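Local atomic coordinates of FrpC operon protein (Neisseria meningitidis, PDB entry 5EDF), a protein that is of unknown biochemical function but binds the iron-regulated RTX protein FrpC, and may take part in adhesion of the meningococcus. Residues 182-196 and 211-223. Numbering follows the deposited sequence.
Sequences VGSCINGFTVQYYPF and YHQQVEQLVQSFV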
loop_
_atom_site.group_PDB
_atom_site.type_symbol
_atom_site.label_atom_id
_atom_site.label_comp_id
_atom_site.label_asym_id
_atom_site.label_seq_id
_atom_site.Cartn_x
_atom_site.Cartn_y
_atom_site.Cartn_z
ATOM N N VAL A 182 2.055 -1.732 -6.403
ATOM C CA VAL A 182 0.846 -1.054 -6.800
ATOM C C VAL A 182 1.152 0.431 -6.965
ATOM O O VAL A 182 1.669 1.095 -6.040
ATOM C CB VAL A 182 -0.275 -1.211 -5.780
ATOM C CG1 VAL A 182 -1.520 -0.497 -6.276
ATOM C CG2 VAL A 182 -0.563 -2.697 -5.511
ATOM N N GLY A 183 0.823 0.967 -8.131
ATOM C CA GLY A 183 0.733 2.400 -8.360
ATOM C C GLY A 183 -0.683 2.799 -8.580
ATOM O O GLY A 183 -1.359 2.134 -9.350
ATOM N N SER A 184 -1.162 3.861 -7.975
ATOM C CA SER A 184 -2.533 4.273 -8.131
ATOM C C SER A 184 -2.704 5.754 -7.975
ATOM O O SER A 184 -1.802 6.447 -7.435
ATOM C CB SER A 184 -3.415 3.521 -7.137
ATOM O OG SER A 184 -3.158 3.932 -5.791
ATOM N N CYS A 185 -3.861 6.240 -8.386
ATOM C CA CYS A 185 -4.263 7.634 -8.218
ATOM C C CYS A 185 -5.661 7.613 -7.645
ATOM O O CYS A 185 -6.536 6.958 -8.203
ATOM C CB CYS A 185 -4.235 8.375 -9.556
ATOM S SG CYS A 185 -2.563 8.285 -10.317
ATOM N N ILE A 186 -5.816 8.242 -6.477
ATOM C CA ILE A 186 -7.059 8.214 -5.709
ATOM C C ILE A 186 -7.386 9.650 -5.339
ATOM O O ILE A 186 -6.686 10.261 -4.532
ATOM C CB ILE A 186 -6.910 7.351 -4.439
ATOM C CG1 ILE A 186 -6.553 5.924 -4.810
ATOM C CG2 ILE A 186 -8.196 7.421 -3.573
ATOM C CD1 ILE A 186 -6.121 5.016 -3.684
ATOM N N ASN A 187 -8.442 10.186 -5.922
ATOM C CA ASN A 187 -8.974 11.488 -5.499
ATOM C C ASN A 187 -7.918 12.600 -5.532
ATOM O O ASN A 187 -7.888 13.427 -4.633
ATOM C CB ASN A 187 -9.553 11.413 -4.060
ATOM C CG ASN A 187 -10.860 10.627 -3.956
ATOM O OD1 ASN A 187 -11.062 9.608 -4.621
ATOM N ND2 ASN A 187 -11.746 11.093 -3.073
ATOM N N GLY A 188 -7.055 12.622 -6.547
ATOM C CA GLY A 188 -6.025 13.672 -6.680
ATOM C C GLY A 188 -4.696 13.343 -6.006
ATOM O O GLY A 188 -3.709 14.097 -6.137
ATOM N N PHE A 189 -4.676 12.230 -5.290
ATOM C CA PHE A 189 -3.469 11.759 -4.620
ATOM C C PHE A 189 -2.840 10.641 -5.404
ATOM O O PHE A 189 -3.537 9.906 -6.119
ATOM C CB PHE A 189 -3.760 11.266 -3.190
ATOM C CG PHE A 189 -4.363 12.322 -2.324
ATOM C CD1 PHE A 189 -3.555 13.223 -1.690
ATOM C CD2 PHE A 189 -5.760 12.453 -2.189
ATOM C CE1 PHE A 189 -4.130 14.279 -0.920
ATOM C CE2 PHE A 189 -6.333 13.454 -1.406
ATOM C CZ PHE A 189 -5.511 14.372 -0.791
ATOM N N THR A 190 -1.534 10.502 -5.323
ATOM C CA THR A 190 -0.883 9.287 -5.776
ATOM C C THR A 190 -0.624 8.407 -4.566
ATOM O O THR A 190 -0.268 8.904 -3.492
ATOM C CB THR A 190 0.416 9.552 -6.528
ATOM O OG1 THR A 190 1.358 10.200 -5.666
ATOM C CG2 THR A 190 0.174 10.434 -7.759
ATOM N N VAL A 191 -0.873 7.109 -4.741
ATOM C CA VAL A 191 -0.798 6.149 -3.647
ATOM C C VAL A 191 -0.003 4.968 -4.174
ATOM O O VAL A 191 -0.436 4.293 -5.128
ATOM C CB VAL A 191 -2.201 5.772 -3.192
ATOM C CG1 VAL A 191 -2.146 4.753 -2.103
ATOM C CG2 VAL A 191 -2.944 7.048 -2.734
ATOM N N GLN A 192 1.186 4.757 -3.625
ATOM C CA GLN A 192 2.159 3.810 -4.172
ATOM C C GLN A 192 2.646 2.937 -3.044
ATOM O O GLN A 192 3.038 3.434 -1.975
ATOM C CB GLN A 192 3.305 4.557 -4.827
ATOM C CG GLN A 192 2.867 5.428 -5.996
ATOM C CD GLN A 192 3.927 6.302 -6.590
ATOM O OE1 GLN A 192 5.074 6.283 -6.186
ATOM N NE2 GLN A 192 3.514 7.116 -7.562
ATOM N N TYR A 193 2.684 1.624 -3.269
ATOM C CA TYR A 193 3.030 0.718 -2.187
ATOM C C TYR A 193 3.418 -0.652 -2.708
ATOM O O TYR A 193 3.056 -1.031 -3.812
ATOM C CB TYR A 193 1.863 0.625 -1.207
ATOM C CG TYR A 193 0.540 0.133 -1.742
ATOM C CD1 TYR A 193 0.154 -1.185 -1.579
ATOM C CD2 TYR A 193 -0.343 0.990 -2.383
ATOM C CE1 TYR A 193 -1.068 -1.641 -2.060
ATOM C CE2 TYR A 193 -1.564 0.556 -2.854
ATOM C CZ TYR A 193 -1.926 -0.764 -2.705
ATOM O OH TYR A 193 -3.134 -1.278 -3.128
ATOM N N TYR A 194 4.096 -1.404 -1.871
ATOM C CA TYR A 194 4.444 -2.811 -2.027
ATOM C C TYR A 194 3.668 -3.582 -0.959
ATOM O O TYR A 194 4.073 -3.609 0.214
ATOM C CB TYR A 194 5.946 -3.030 -1.853
ATOM C CG TYR A 194 6.824 -2.382 -2.878
ATOM C CD1 TYR A 194 6.862 -2.816 -4.174
ATOM C CD2 TYR A 194 7.664 -1.307 -2.542
ATOM C CE1 TYR A 194 7.652 -2.212 -5.136
ATOM C CE2 TYR A 194 8.476 -0.696 -3.491
ATOM C CZ TYR A 194 8.478 -1.144 -4.784
ATOM O OH TYR A 194 9.297 -0.543 -5.745
ATOM N N PRO A 195 2.514 -4.142 -1.320
ATOM C CA PRO A 195 1.727 -4.855 -0.334
ATOM C C PRO A 195 2.176 -6.291 -0.098
ATOM O O PRO A 195 2.943 -6.856 -0.887
ATOM C CB PRO A 195 0.339 -4.879 -0.960
ATOM C CG PRO A 195 0.650 -5.010 -2.416
ATOM C CD PRO A 195 1.877 -4.170 -2.646
ATOM N N PHE A 196 1.632 -6.903 0.947
ATOM C CA PHE A 196 1.890 -8.311 1.209
ATOM C C PHE A 196 3.392 -8.615 1.287
ATOM O O PHE A 196 3.864 -9.627 0.755
ATOM C CB PHE A 196 1.231 -9.180 0.126
ATOM C CG PHE A 196 -0.265 -9.141 0.077
ATOM C CD1 PHE A 196 -0.999 -9.744 1.067
ATOM C CD2 PHE A 196 -0.947 -8.600 -1.033
ATOM C CE1 PHE A 196 -2.378 -9.821 0.987
ATOM C CE2 PHE A 196 -2.328 -8.669 -1.103
ATOM C CZ PHE A 196 -3.028 -9.272 -0.112
ATOM N N TYR A 211 -7.079 -6.073 -1.661
ATOM C CA TYR A 211 -6.179 -5.207 -0.886
ATOM C C TYR A 211 -6.313 -3.788 -1.406
ATOM O O TYR A 211 -6.468 -2.848 -0.597
ATOM C CB TYR A 211 -4.754 -5.763 -0.991
ATOM C CG TYR A 211 -3.726 -5.126 -0.061
ATOM C CD1 TYR A 211 -3.075 -5.875 0.883
ATOM C CD2 TYR A 211 -3.418 -3.772 -0.160
ATOM C CE1 TYR A 211 -2.123 -5.311 1.718
ATOM C CE2 TYR A 211 -2.486 -3.205 0.677
ATOM C CZ TYR A 211 -1.836 -3.969 1.625
ATOM O OH TYR A 211 -0.904 -3.317 2.438
ATOM N N HIS A 212 -6.234 -3.611 -2.716
ATOM C CA HIS A 212 -6.301 -2.267 -3.249
ATOM C C HIS A 212 -7.623 -1.586 -2.976
ATOM O O HIS A 212 -7.640 -0.393 -2.667
ATOM C CB HIS A 212 -5.953 -2.208 -4.732
ATOM C CG HIS A 212 -5.797 -0.815 -5.192
ATOM N ND1 HIS A 212 -4.857 0.032 -4.625
ATOM C CD2 HIS A 212 -6.479 -0.077 -6.092
ATOM C CE1 HIS A 212 -4.999 1.231 -5.139
ATOM N NE2 HIS A 212 -5.967 1.194 -6.049
ATOM N N GLN A 213 -8.725 -2.328 -3.026
ATOM C CA GLN A 213 -10.015 -1.750 -2.696
ATOM C C GLN A 213 -10.010 -1.247 -1.253
ATOM O O GLN A 213 -10.588 -0.198 -0.945
ATOM C CB GLN A 213 -11.143 -2.776 -2.909
ATOM C CG GLN A 213 -11.397 -3.085 -4.355
ATOM C CD GLN A 213 -12.355 -4.257 -4.579
ATOM O OE1 GLN A 213 -12.493 -5.141 -3.742
ATOM N NE2 GLN A 213 -12.962 -4.285 -5.738
ATOM N N GLN A 214 -9.379 -1.993 -0.346
ATOM C CA GLN A 214 -9.266 -1.550 1.036
ATOM C C GLN A 214 -8.421 -0.275 1.152
ATOM O O GLN A 214 -8.759 0.617 1.890
ATOM C CB GLN A 214 -8.708 -2.668 1.912
ATOM C CG GLN A 214 -9.678 -3.859 2.005
ATOM C CD GLN A 214 -8.991 -5.102 2.508
ATOM O OE1 GLN A 214 -8.019 -5.021 3.258
ATOM N NE2 GLN A 214 -9.472 -6.259 2.091
ATOM N N VAL A 215 -7.348 -0.180 0.365
ATOM C CA VAL A 215 -6.493 1.008 0.360
ATOM C C VAL A 215 -7.285 2.208 -0.159
ATOM O O VAL A 215 -7.198 3.290 0.415
ATOM C CB VAL A 215 -5.225 0.789 -0.455
ATOM C CG1 VAL A 215 -4.467 2.091 -0.595
ATOM C CG2 VAL A 215 -4.370 -0.261 0.199
ATOM N N GLU A 216 -8.066 2.036 -1.219
ATOM C CA GLU A 216 -8.854 3.133 -1.782
ATOM C C GLU A 216 -9.844 3.641 -0.733
ATOM O O GLU A 216 -9.970 4.836 -0.527
ATOM C CB GLU A 216 -9.632 2.646 -3.001
ATOM C CG GLU A 216 -8.795 2.288 -4.170
ATOM C CD GLU A 216 -9.612 1.850 -5.360
ATOM O OE1 GLU A 216 -10.223 0.749 -5.337
ATOM O OE2 GLU A 216 -9.609 2.625 -6.332
ATOM N N GLN A 217 -10.531 2.736 -0.051
ATOM C CA GLN A 217 -11.482 3.122 0.985
ATOM C C GLN A 217 -10.767 3.867 2.125
ATOM O O GLN A 217 -11.263 4.893 2.640
ATOM C CB GLN A 217 -12.242 1.888 1.483
ATOM C CG GLN A 217 -13.285 2.132 2.558
ATOM C CD GLN A 217 -13.825 0.811 3.102
ATOM O OE1 GLN A 217 -13.086 0.016 3.707
ATOM N NE2 GLN A 217 -15.102 0.557 2.857
ATOM N N LEU A 218 -9.596 3.361 2.497
ATOM C CA LEU A 218 -8.818 3.943 3.591
ATOM C C LEU A 218 -8.388 5.381 3.263
ATOM O O LEU A 218 -8.594 6.319 4.032
ATOM C CB LEU A 218 -7.620 3.036 3.900
ATOM C CG LEU A 218 -6.714 3.464 5.037
ATOM C CD1 LEU A 218 -7.493 3.578 6.355
ATOM C CD2 LEU A 218 -5.577 2.471 5.144
ATOM N N VAL A 219 -7.799 5.570 2.098
ATOM C CA VAL A 219 -7.301 6.906 1.704
ATOM C C VAL A 219 -8.500 7.854 1.594
ATOM O O VAL A 219 -8.450 8.987 2.058
ATOM C CB VAL A 219 -6.483 6.810 0.398
ATOM C CG1 VAL A 219 -6.223 8.205 -0.205
ATOM C CG2 VAL A 219 -5.187 6.021 0.641
ATOM N N GLN A 220 -9.608 7.380 1.028
ATOM C CA GLN A 220 -10.794 8.234 0.926
ATOM C C GLN A 220 -11.335 8.626 2.302
ATOM O O GLN A 220 -11.850 9.726 2.460
ATOM C CB GLN A 220 -11.880 7.578 0.089
ATOM C CG GLN A 220 -11.499 7.514 -1.401
ATOM C CD GLN A 220 -12.430 6.689 -2.238
ATOM O OE1 GLN A 220 -12.919 5.643 -1.804
ATOM N NE2 GLN A 220 -12.664 7.141 -3.467
ATOM N N SER A 221 -11.173 7.746 3.296
ATOM C CA SER A 221 -11.650 8.033 4.667
ATOM C C SER A 221 -10.855 9.193 5.304
ATOM O O SER A 221 -11.365 9.853 6.186
ATOM C CB SER A 221 -11.590 6.790 5.576
ATOM O OG SER A 221 -10.294 6.551 6.076
ATOM N N PHE A 222 -9.634 9.424 4.832
ATOM C CA PHE A 222 -8.801 10.476 5.361
ATOM C C PHE A 222 -9.193 11.863 4.859
ATOM O O PHE A 222 -8.816 12.875 5.413
ATOM C CB PHE A 222 -7.331 10.252 4.999
ATOM C CG PHE A 222 -6.705 8.948 5.499
ATOM C CD1 PHE A 222 -7.214 8.200 6.521
ATOM C CD2 PHE A 222 -5.541 8.514 4.879
ATOM C CE1 PHE A 222 -6.599 7.033 6.949
ATOM C CE2 PHE A 222 -4.913 7.369 5.290
ATOM C CZ PHE A 222 -5.454 6.605 6.305
ATOM N N VAL A 223 -9.942 11.924 3.765
ATOM C CA VAL A 223 -10.321 13.205 3.183
ATOM C C VAL A 223 -11.823 13.421 3.268
ATOM O O VAL A 223 -12.328 14.486 2.907
ATOM C CB VAL A 223 -9.855 13.327 1.736
ATOM C CG1 VAL A 223 -8.354 13.454 1.708
ATOM C CG2 VAL A 223 -10.301 12.136 0.912
#
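Tyr193 OH and His212 ND1 lie 2.6 Å apart in a short hydrogen bond. The hydroxyl meets the imidazole at its edge, in the ring plane, and the two rings run rim to rim. In Tyr193, chi1 of 60° puts CG between backbone N and carbonyl carbon, and Val182 CB lies over one face of the ring, which helps set its orientation. Ser184 OG, 3.3 Å from His212 CE1, touches the imidazole edge but spends its hydrogen bond on Val191 O within the hairpin. Toward the turn Gln220 NE2 donates to Asn187 OD1 (3.2 Å, N-H...O angle 169°); the bond is nearly straight and close to the Gln220 amide plane, but tilted out of the Asn187 carbonyl plane, the two amides being turned 69° apart.

Between these bonds, Val191 CG1 meets Val215 CG1 at 3.8 Å, and Ile186 lays CD1 on Glu216 and CG2 on Val219; the carboxylate of Glu216 turns to Lys155. Beyond the amide pair, Phe189 CE2 touches Val223 CG1 at 3.7 Å. Beyond the phenol-imidazole bond, Tyr211 is wedged among three side chains: Pro195 CB makes a CH-pi contact over one face, 3.6 Å from the ring centroid, CD1 sits over a face of Phe196, and CE2 meets the rim of Tyr193. Asp99 accepts a hydrogen bond from Phe196 N and pairs with Tyr211 OH, tying this aromatic cluster to strand 98-105.

Helix 205-224 thus packs across the 178-193 hairpin, where the buried Tyr193-His212 bond probably restricts sliding and rotation, and the more solvent-accessible amide bond probably less so.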